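Local atomic coordinates of serine-threonine phosphatase 2C (Toxoplasma gondii, PDB entry 2I44), a protein that probably removes phosphate from phosphoserine and phosphothreonine residues of proteins, as a metal-dependent phosphatase of the PP2C family that binds calcium ions in this crystal. Residues D52-F66 / K133-K147. Residues are numbered along the deposited sequence; the frame is centred on the assembly and turned at random.
Sequences DCAFFGVFDGTVGDF and KDYASSTSVTAVLAK. With CA (calcium ion), chain E; CA (calcium ion), chain D.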
loop_
_atom_site.group_PDB
_atom_site.type_symbol
_atom_site.label_atom_id
_atom_site.label_comp_id
_atom_site.label_asym_id
_atom_site.label_seq_id
_atom_site.Cartn_x
_atom_site.Cartn_y
_atom_site.Cartn_z
ATOM N N ASP A 52 -3.261 -15.969 14.052
ATOM C CA ASP A 52 -4.285 -15.027 13.615
ATOM C C ASP A 52 -3.721 -13.627 13.360
ATOM O O ASP A 52 -4.442 -12.631 13.457
ATOM C CB ASP A 52 -5.388 -14.949 14.670
ATOM C CG ASP A 52 -4.896 -14.359 15.972
ATOM O OD1 ASP A 52 -3.673 -14.434 16.223
ATOM O OD2 ASP A 52 -5.724 -13.831 16.741
ATOM N N CYS A 53 -2.427 -13.554 13.054
ATOM C CA CYS A 53 -1.765 -12.280 12.769
ATOM C C CYS A 53 -0.958 -12.361 11.483
ATOM O O CYS A 53 -0.207 -13.311 11.265
ATOM C CB CYS A 53 -0.826 -11.882 13.906
ATOM S SG CYS A 53 -1.659 -11.475 15.441
ATOM N N ALA A 54 -1.106 -11.353 10.631
ATOM C CA ALA A 54 -0.369 -11.328 9.379
ATOM C C ALA A 54 -0.211 -9.902 8.883
ATOM O O ALA A 54 -0.956 -9.010 9.290
ATOM C CB ALA A 54 -1.085 -12.177 8.333
ATOM N N PHE A 55 0.775 -9.702 8.012
ATOM C CA PHE A 55 1.057 -8.394 7.422
ATOM C C PHE A 55 0.927 -8.491 5.906
ATOM O O PHE A 55 1.363 -9.470 5.299
ATOM C CB PHE A 55 2.475 -7.934 7.765
ATOM C CG PHE A 55 2.872 -6.651 7.085
ATOM C CD1 PHE A 55 2.571 -5.420 7.659
ATOM C CD2 PHE A 55 3.528 -6.672 5.860
ATOM C CE1 PHE A 55 2.919 -4.230 7.026
ATOM C CE2 PHE A 55 3.880 -5.486 5.216
ATOM C CZ PHE A 55 3.575 -4.264 5.799
ATOM N N PHE A 56 0.332 -7.467 5.305
ATOM C CA PHE A 56 0.150 -7.429 3.860
ATOM C C PHE A 56 0.589 -6.070 3.343
ATOM O O PHE A 56 0.161 -5.042 3.862
ATOM C CB PHE A 56 -1.321 -7.660 3.513
ATOM C CG PHE A 56 -1.859 -8.963 4.022
ATOM C CD1 PHE A 56 -1.616 -10.150 3.334
ATOM C CD2 PHE A 56 -2.579 -9.014 5.213
ATOM C CE1 PHE A 56 -2.087 -11.376 3.831
ATOM C CE2 PHE A 56 -3.052 -10.233 5.715
ATOM C CZ PHE A 56 -2.805 -11.412 5.023
ATOM N N GLY A 57 1.420 -6.064 2.307
ATOM C CA GLY A 57 1.886 -4.802 1.757
ATOM C C GLY A 57 2.218 -4.856 0.276
ATOM O O GLY A 57 2.799 -5.825 -0.207
ATOM N N VAL A 58 1.828 -3.813 -0.445
ATOM C CA VAL A 58 2.097 -3.704 -1.869
ATOM C C VAL A 58 2.680 -2.313 -2.078
ATOM O O VAL A 58 2.208 -1.342 -1.480
ATOM C CB VAL A 58 0.803 -3.879 -2.699
ATOM C CG1 VAL A 58 1.083 -3.607 -4.173
ATOM C CG2 VAL A 58 0.262 -5.290 -2.522
ATOM N N PHE A 59 3.697 -2.205 -2.927
ATOM C CA PHE A 59 4.355 -0.916 -3.132
ATOM C C PHE A 59 4.581 -0.535 -4.587
ATOM O O PHE A 59 5.243 -1.261 -5.328
ATOM C CB PHE A 59 5.702 -0.937 -2.397
ATOM C CG PHE A 59 5.624 -1.522 -1.015
ATOM C CD1 PHE A 59 5.184 -0.752 0.057
ATOM C CD2 PHE A 59 5.948 -2.861 -0.795
ATOM C CE1 PHE A 59 5.062 -1.304 1.328
ATOM C CE2 PHE A 59 5.831 -3.423 0.474
ATOM C CZ PHE A 59 5.386 -2.641 1.538
ATOM N N ASP A 60 4.037 0.610 -4.993
ATOM C CA ASP A 60 4.208 1.087 -6.368
ATOM C C ASP A 60 5.361 2.089 -6.419
ATOM O O ASP A 60 5.211 3.256 -6.049
ATOM C CB ASP A 60 2.917 1.757 -6.877
ATOM C CG ASP A 60 2.972 2.114 -8.367
ATOM O OD1 ASP A 60 4.058 2.008 -8.979
ATOM O OD2 ASP A 60 1.917 2.509 -8.923
ATOM N N GLY A 61 6.519 1.628 -6.882
ATOM C CA GLY A 61 7.665 2.510 -6.974
ATOM C C GLY A 61 7.637 3.364 -8.224
ATOM O O GLY A 61 6.931 3.053 -9.187
ATOM N N THR A 62 8.390 4.456 -8.199
ATOM C CA THR A 62 8.494 5.359 -9.336
ATOM C C THR A 62 9.870 6.035 -9.288
ATOM O O THR A 62 10.408 6.287 -8.208
ATOM C CB THR A 62 7.376 6.423 -9.322
ATOM O OG1 THR A 62 7.541 7.307 -10.437
ATOM C CG2 THR A 62 7.424 7.226 -8.051
ATOM N N VAL A 63 10.410 6.340 -10.465
ATOM C CA VAL A 63 11.735 6.937 -10.615
ATOM C C VAL A 63 12.724 5.884 -10.123
ATOM O O VAL A 63 13.467 6.100 -9.168
ATOM C CB VAL A 63 11.912 8.235 -9.780
ATOM C CG1 VAL A 63 13.223 8.904 -10.152
ATOM C CG2 VAL A 63 10.745 9.191 -10.022
ATOM N N GLY A 64 12.721 4.739 -10.793
ATOM C CA GLY A 64 13.588 3.644 -10.400
ATOM C C GLY A 64 12.862 2.780 -9.386
ATOM O O GLY A 64 11.831 3.188 -8.848
ATOM N N ASP A 65 13.386 1.590 -9.118
ATOM C CA ASP A 65 12.755 0.690 -8.160
ATOM C C ASP A 65 13.403 0.748 -6.774
ATOM O O ASP A 65 13.053 -0.028 -5.888
ATOM C CB ASP A 65 12.799 -0.757 -8.676
ATOM C CG ASP A 65 14.220 -1.249 -8.955
ATOM O OD1 ASP A 65 15.181 -0.712 -8.362
ATOM O OD2 ASP A 65 14.376 -2.190 -9.767
ATOM N N PHE A 66 14.334 1.672 -6.579
ATOM C CA PHE A 66 15.030 1.761 -5.302
ATOM C C PHE A 66 14.143 1.848 -4.060
ATOM O O PHE A 66 14.313 1.077 -3.118
ATOM C CB PHE A 66 16.002 2.945 -5.301
ATOM C CG PHE A 66 16.833 3.031 -4.054
ATOM C CD1 PHE A 66 17.993 2.274 -3.919
ATOM C CD2 PHE A 66 16.441 3.846 -3.000
ATOM C CE1 PHE A 66 18.750 2.331 -2.745
ATOM C CE2 PHE A 66 17.188 3.909 -1.824
ATOM C CZ PHE A 66 18.346 3.149 -1.699
ATOM N N LYS A 133 20.011 8.771 -4.042
ATOM C CA LYS A 133 18.749 8.536 -4.744
ATOM C C LYS A 133 17.859 9.740 -4.410
ATOM O O LYS A 133 17.117 9.716 -3.430
ATOM C CB LYS A 133 18.105 7.243 -4.232
ATOM C CG LYS A 133 18.972 6.006 -4.405
ATOM C CD LYS A 133 19.187 5.712 -5.879
ATOM C CE LYS A 133 20.107 4.525 -6.079
ATOM N NZ LYS A 133 20.199 4.192 -7.524
ATOM N N ASP A 134 17.936 10.788 -5.224
ATOM C CA ASP A 134 17.183 12.014 -4.965
ATOM C C ASP A 134 15.668 11.974 -5.041
ATOM O O ASP A 134 15.000 12.636 -4.251
ATOM C CB ASP A 134 17.672 13.139 -5.879
ATOM C CG ASP A 134 19.113 13.520 -5.614
ATOM O OD1 ASP A 134 19.637 13.195 -4.525
ATOM O OD2 ASP A 134 19.717 14.159 -6.497
ATOM N N TYR A 135 15.116 11.210 -5.978
ATOM C CA TYR A 135 13.671 11.178 -6.119
ATOM C C TYR A 135 13.012 9.810 -6.054
ATOM O O TYR A 135 11.789 9.713 -6.131
ATOM C CB TYR A 135 13.284 11.890 -7.419
ATOM C CG TYR A 135 13.624 13.367 -7.419
ATOM C CD1 TYR A 135 12.788 14.294 -6.794
ATOM C CD2 TYR A 135 14.801 13.832 -8.012
ATOM C CE1 TYR A 135 13.112 15.654 -6.756
ATOM C CE2 TYR A 135 15.140 15.190 -7.979
ATOM C CZ TYR A 135 14.291 16.096 -7.350
ATOM O OH TYR A 135 14.613 17.432 -7.313
ATOM N N ALA A 136 13.805 8.755 -5.920
ATOM C CA ALA A 136 13.233 7.415 -5.837
ATOM C C ALA A 136 12.152 7.432 -4.757
ATOM O O ALA A 136 12.421 7.768 -3.600
ATOM C CB ALA A 136 14.314 6.386 -5.494
ATOM N N SER A 137 10.930 7.083 -5.152
ATOM C CA SER A 137 9.788 7.073 -4.248
ATOM C C SER A 137 8.926 5.828 -4.435
ATOM O O SER A 137 9.153 5.025 -5.345
ATOM C CB SER A 137 8.905 8.302 -4.498
ATOM O OG SER A 137 9.634 9.509 -4.412
ATOM N N SER A 138 7.925 5.679 -3.570
ATOM C CA SER A 138 7.010 4.550 -3.652
ATOM C C SER A 138 5.723 4.813 -2.874
ATOM O O SER A 138 5.728 5.465 -1.819
ATOM C CB SER A 138 7.681 3.277 -3.108
ATOM O OG SER A 138 6.807 2.153 -3.163
ATOM N N THR A 139 4.610 4.328 -3.407
ATOM C CA THR A 139 3.345 4.459 -2.709
ATOM C C THR A 139 3.355 3.270 -1.764
ATOM O O THR A 139 4.283 2.451 -1.771
ATOM C CB THR A 139 2.141 4.230 -3.612
ATOM O OG1 THR A 139 2.160 2.864 -4.040
ATOM C CG2 THR A 139 2.159 5.155 -4.817
ATOM N N SER A 140 2.302 3.166 -0.969
ATOM C CA SER A 140 2.163 2.058 -0.055
ATOM C C SER A 140 0.732 1.858 0.419
ATOM O O SER A 140 0.020 2.817 0.703
ATOM C CB SER A 140 3.074 2.255 1.162
ATOM O OG SER A 140 2.790 1.302 2.173
ATOM N N VAL A 141 0.313 0.598 0.441
ATOM C CA VAL A 141 -0.980 0.203 0.980
ATOM C C VAL A 141 -0.589 -0.993 1.819
ATOM O O VAL A 141 -0.013 -1.953 1.304
ATOM C CB VAL A 141 -2.009 -0.276 -0.077
ATOM C CG1 VAL A 141 -2.624 0.904 -0.768
ATOM C CG2 VAL A 141 -1.360 -1.237 -1.051
ATOM N N THR A 142 -0.861 -0.924 3.115
ATOM C CA THR A 142 -0.524 -2.025 4.000
ATOM C C THR A 142 -1.731 -2.420 4.831
ATOM O O THR A 142 -2.649 -1.632 5.025
ATOM C CB THR A 142 0.632 -1.654 4.955
ATOM O OG1 THR A 142 0.263 -0.511 5.738
ATOM C CG2 THR A 142 1.907 -1.366 4.172
ATOM N N ALA A 143 -1.726 -3.657 5.307
ATOM C CA ALA A 143 -2.809 -4.166 6.132
ATOM C C ALA A 143 -2.215 -5.065 7.201
ATOM O O ALA A 143 -1.444 -5.975 6.901
ATOM C CB ALA A 143 -3.805 -4.956 5.279
ATOM N N VAL A 144 -2.565 -4.798 8.452
ATOM C CA VAL A 144 -2.072 -5.606 9.549
ATOM C C VAL A 144 -3.258 -6.353 10.162
ATOM O O VAL A 144 -4.158 -5.742 10.738
ATOM C CB VAL A 144 -1.379 -4.725 10.615
ATOM C CG1 VAL A 144 -0.961 -5.569 11.825
ATOM C CG2 VAL A 144 -0.154 -4.053 10.000
ATOM N N LEU A 145 -3.270 -7.672 9.988
ATOM C CA LEU A 145 -4.323 -8.513 10.537
ATOM C C LEU A 145 -3.876 -8.971 11.921
ATOM O O LEU A 145 -2.777 -9.501 12.074
ATOM C CB LEU A 145 -4.552 -9.739 9.648
ATOM C CG LEU A 145 -5.483 -10.809 10.231
ATOM C CD1 LEU A 145 -6.904 -10.272 10.296
ATOM C CD2 LEU A 145 -5.433 -12.066 9.372
ATOM N N ALA A 146 -4.721 -8.758 12.926
ATOM C CA ALA A 146 -4.400 -9.159 14.293
ATOM C C ALA A 146 -5.677 -9.353 15.103
ATOM O O ALA A 146 -6.443 -8.407 15.313
ATOM C CB ALA A 146 -3.517 -8.110 14.958
ATOM N N LYS A 147 -5.893 -10.589 15.545
ATOM C CA LYS A 147 -7.051 -10.967 16.349
ATOM C C LYS A 147 -8.364 -10.331 15.887
ATOM O O LYS A 147 -9.010 -9.599 16.637
ATOM C CB LYS A 147 -6.804 -10.615 17.821
ATOM C CG LYS A 147 -7.766 -11.294 18.794
ATOM C CD LYS A 147 -7.578 -10.794 20.221
ATOM C CE LYS A 147 -8.545 -11.484 21.179
ATOM N NZ LYS A 147 -8.484 -10.926 22.565
HETATM CA CA CA E . 5.317 2.726 -10.644
HETATM CA CA CA D . 1.831 2.405 -11.145
HETATM O O HOH W 1 11.287 3.305 -5.944
HETATM O O HOH W 2 1.812 0.117 -10.751
HETATM O O HOH W 3 3.752 2.405 -11.990
HETATM O O HOH W 4 1.684 4.323 -10.958
HETATM O O HOH W 5 4.400 4.859 -10.530
HETATM O O HOH W 6 6.994 2.803 -12.174
#
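Thr139 OG1 accepts the backbone N-H of Asp60 at 3.1 Å and is also hydrogen-bonded to Ser158 OG, so a side-chain hydroxyl stands in for a carbonyl within the antiparallel pairing of strands 53-62 and 137-146. This pair belongs to one sheet of the PP2C beta-sandwich. The return bond, Thr139 N to Asp60 O at 2.9 Å, joins backbone to backbone, while Thr139 O takes the hydroxyl of Ser138 on a lone pair, 2.9 Å from OG. A small hydroxyl residue suits each position, since it can replace a backbone partner where the strand is interrupted.

The interruption lies beside the metal site. With CG of Asp60 anti to the backbone N (chi1 -173°), the carboxylate reaches both calcium ions: OD1 binds the one that Gly61 O also holds, and OD2 binds the other, each at 2.2 Å. Asp266 and Asp311 join OD2 around that second ion, and a water bridges the two metals. Farther on, Ser137 O accepts the Thr62 N-H and also a proton from a water 2.8 Å from that oxygen; the same water donates to Gly64 O.

Away from the metals, both sides of the pair are largely apolar. Phe55 brings CZ to within 3.7 Å of Thr142 CG2 and its ring edge to Val144, against helices 66-80 and 98-130; Tyr117 OH is hydrogen-bonded to the hydroxyls of both Ser140 and Thr142. Gly57, lacking a beta carbon, lets the Phe59 ring settle close to the backbone at that residue. On the other side, Phe56 packs against Ala143 and Leu145 and meets Phe22, from the second sheet, edge-to-face. Beyond the strands, Lys133, bent at chi2 (-65°), lays its aliphatic part across Phe66: CG sits 3.6 Å from the centroid of the Phe66 ring, 10° off its normal, a CH-pi contact.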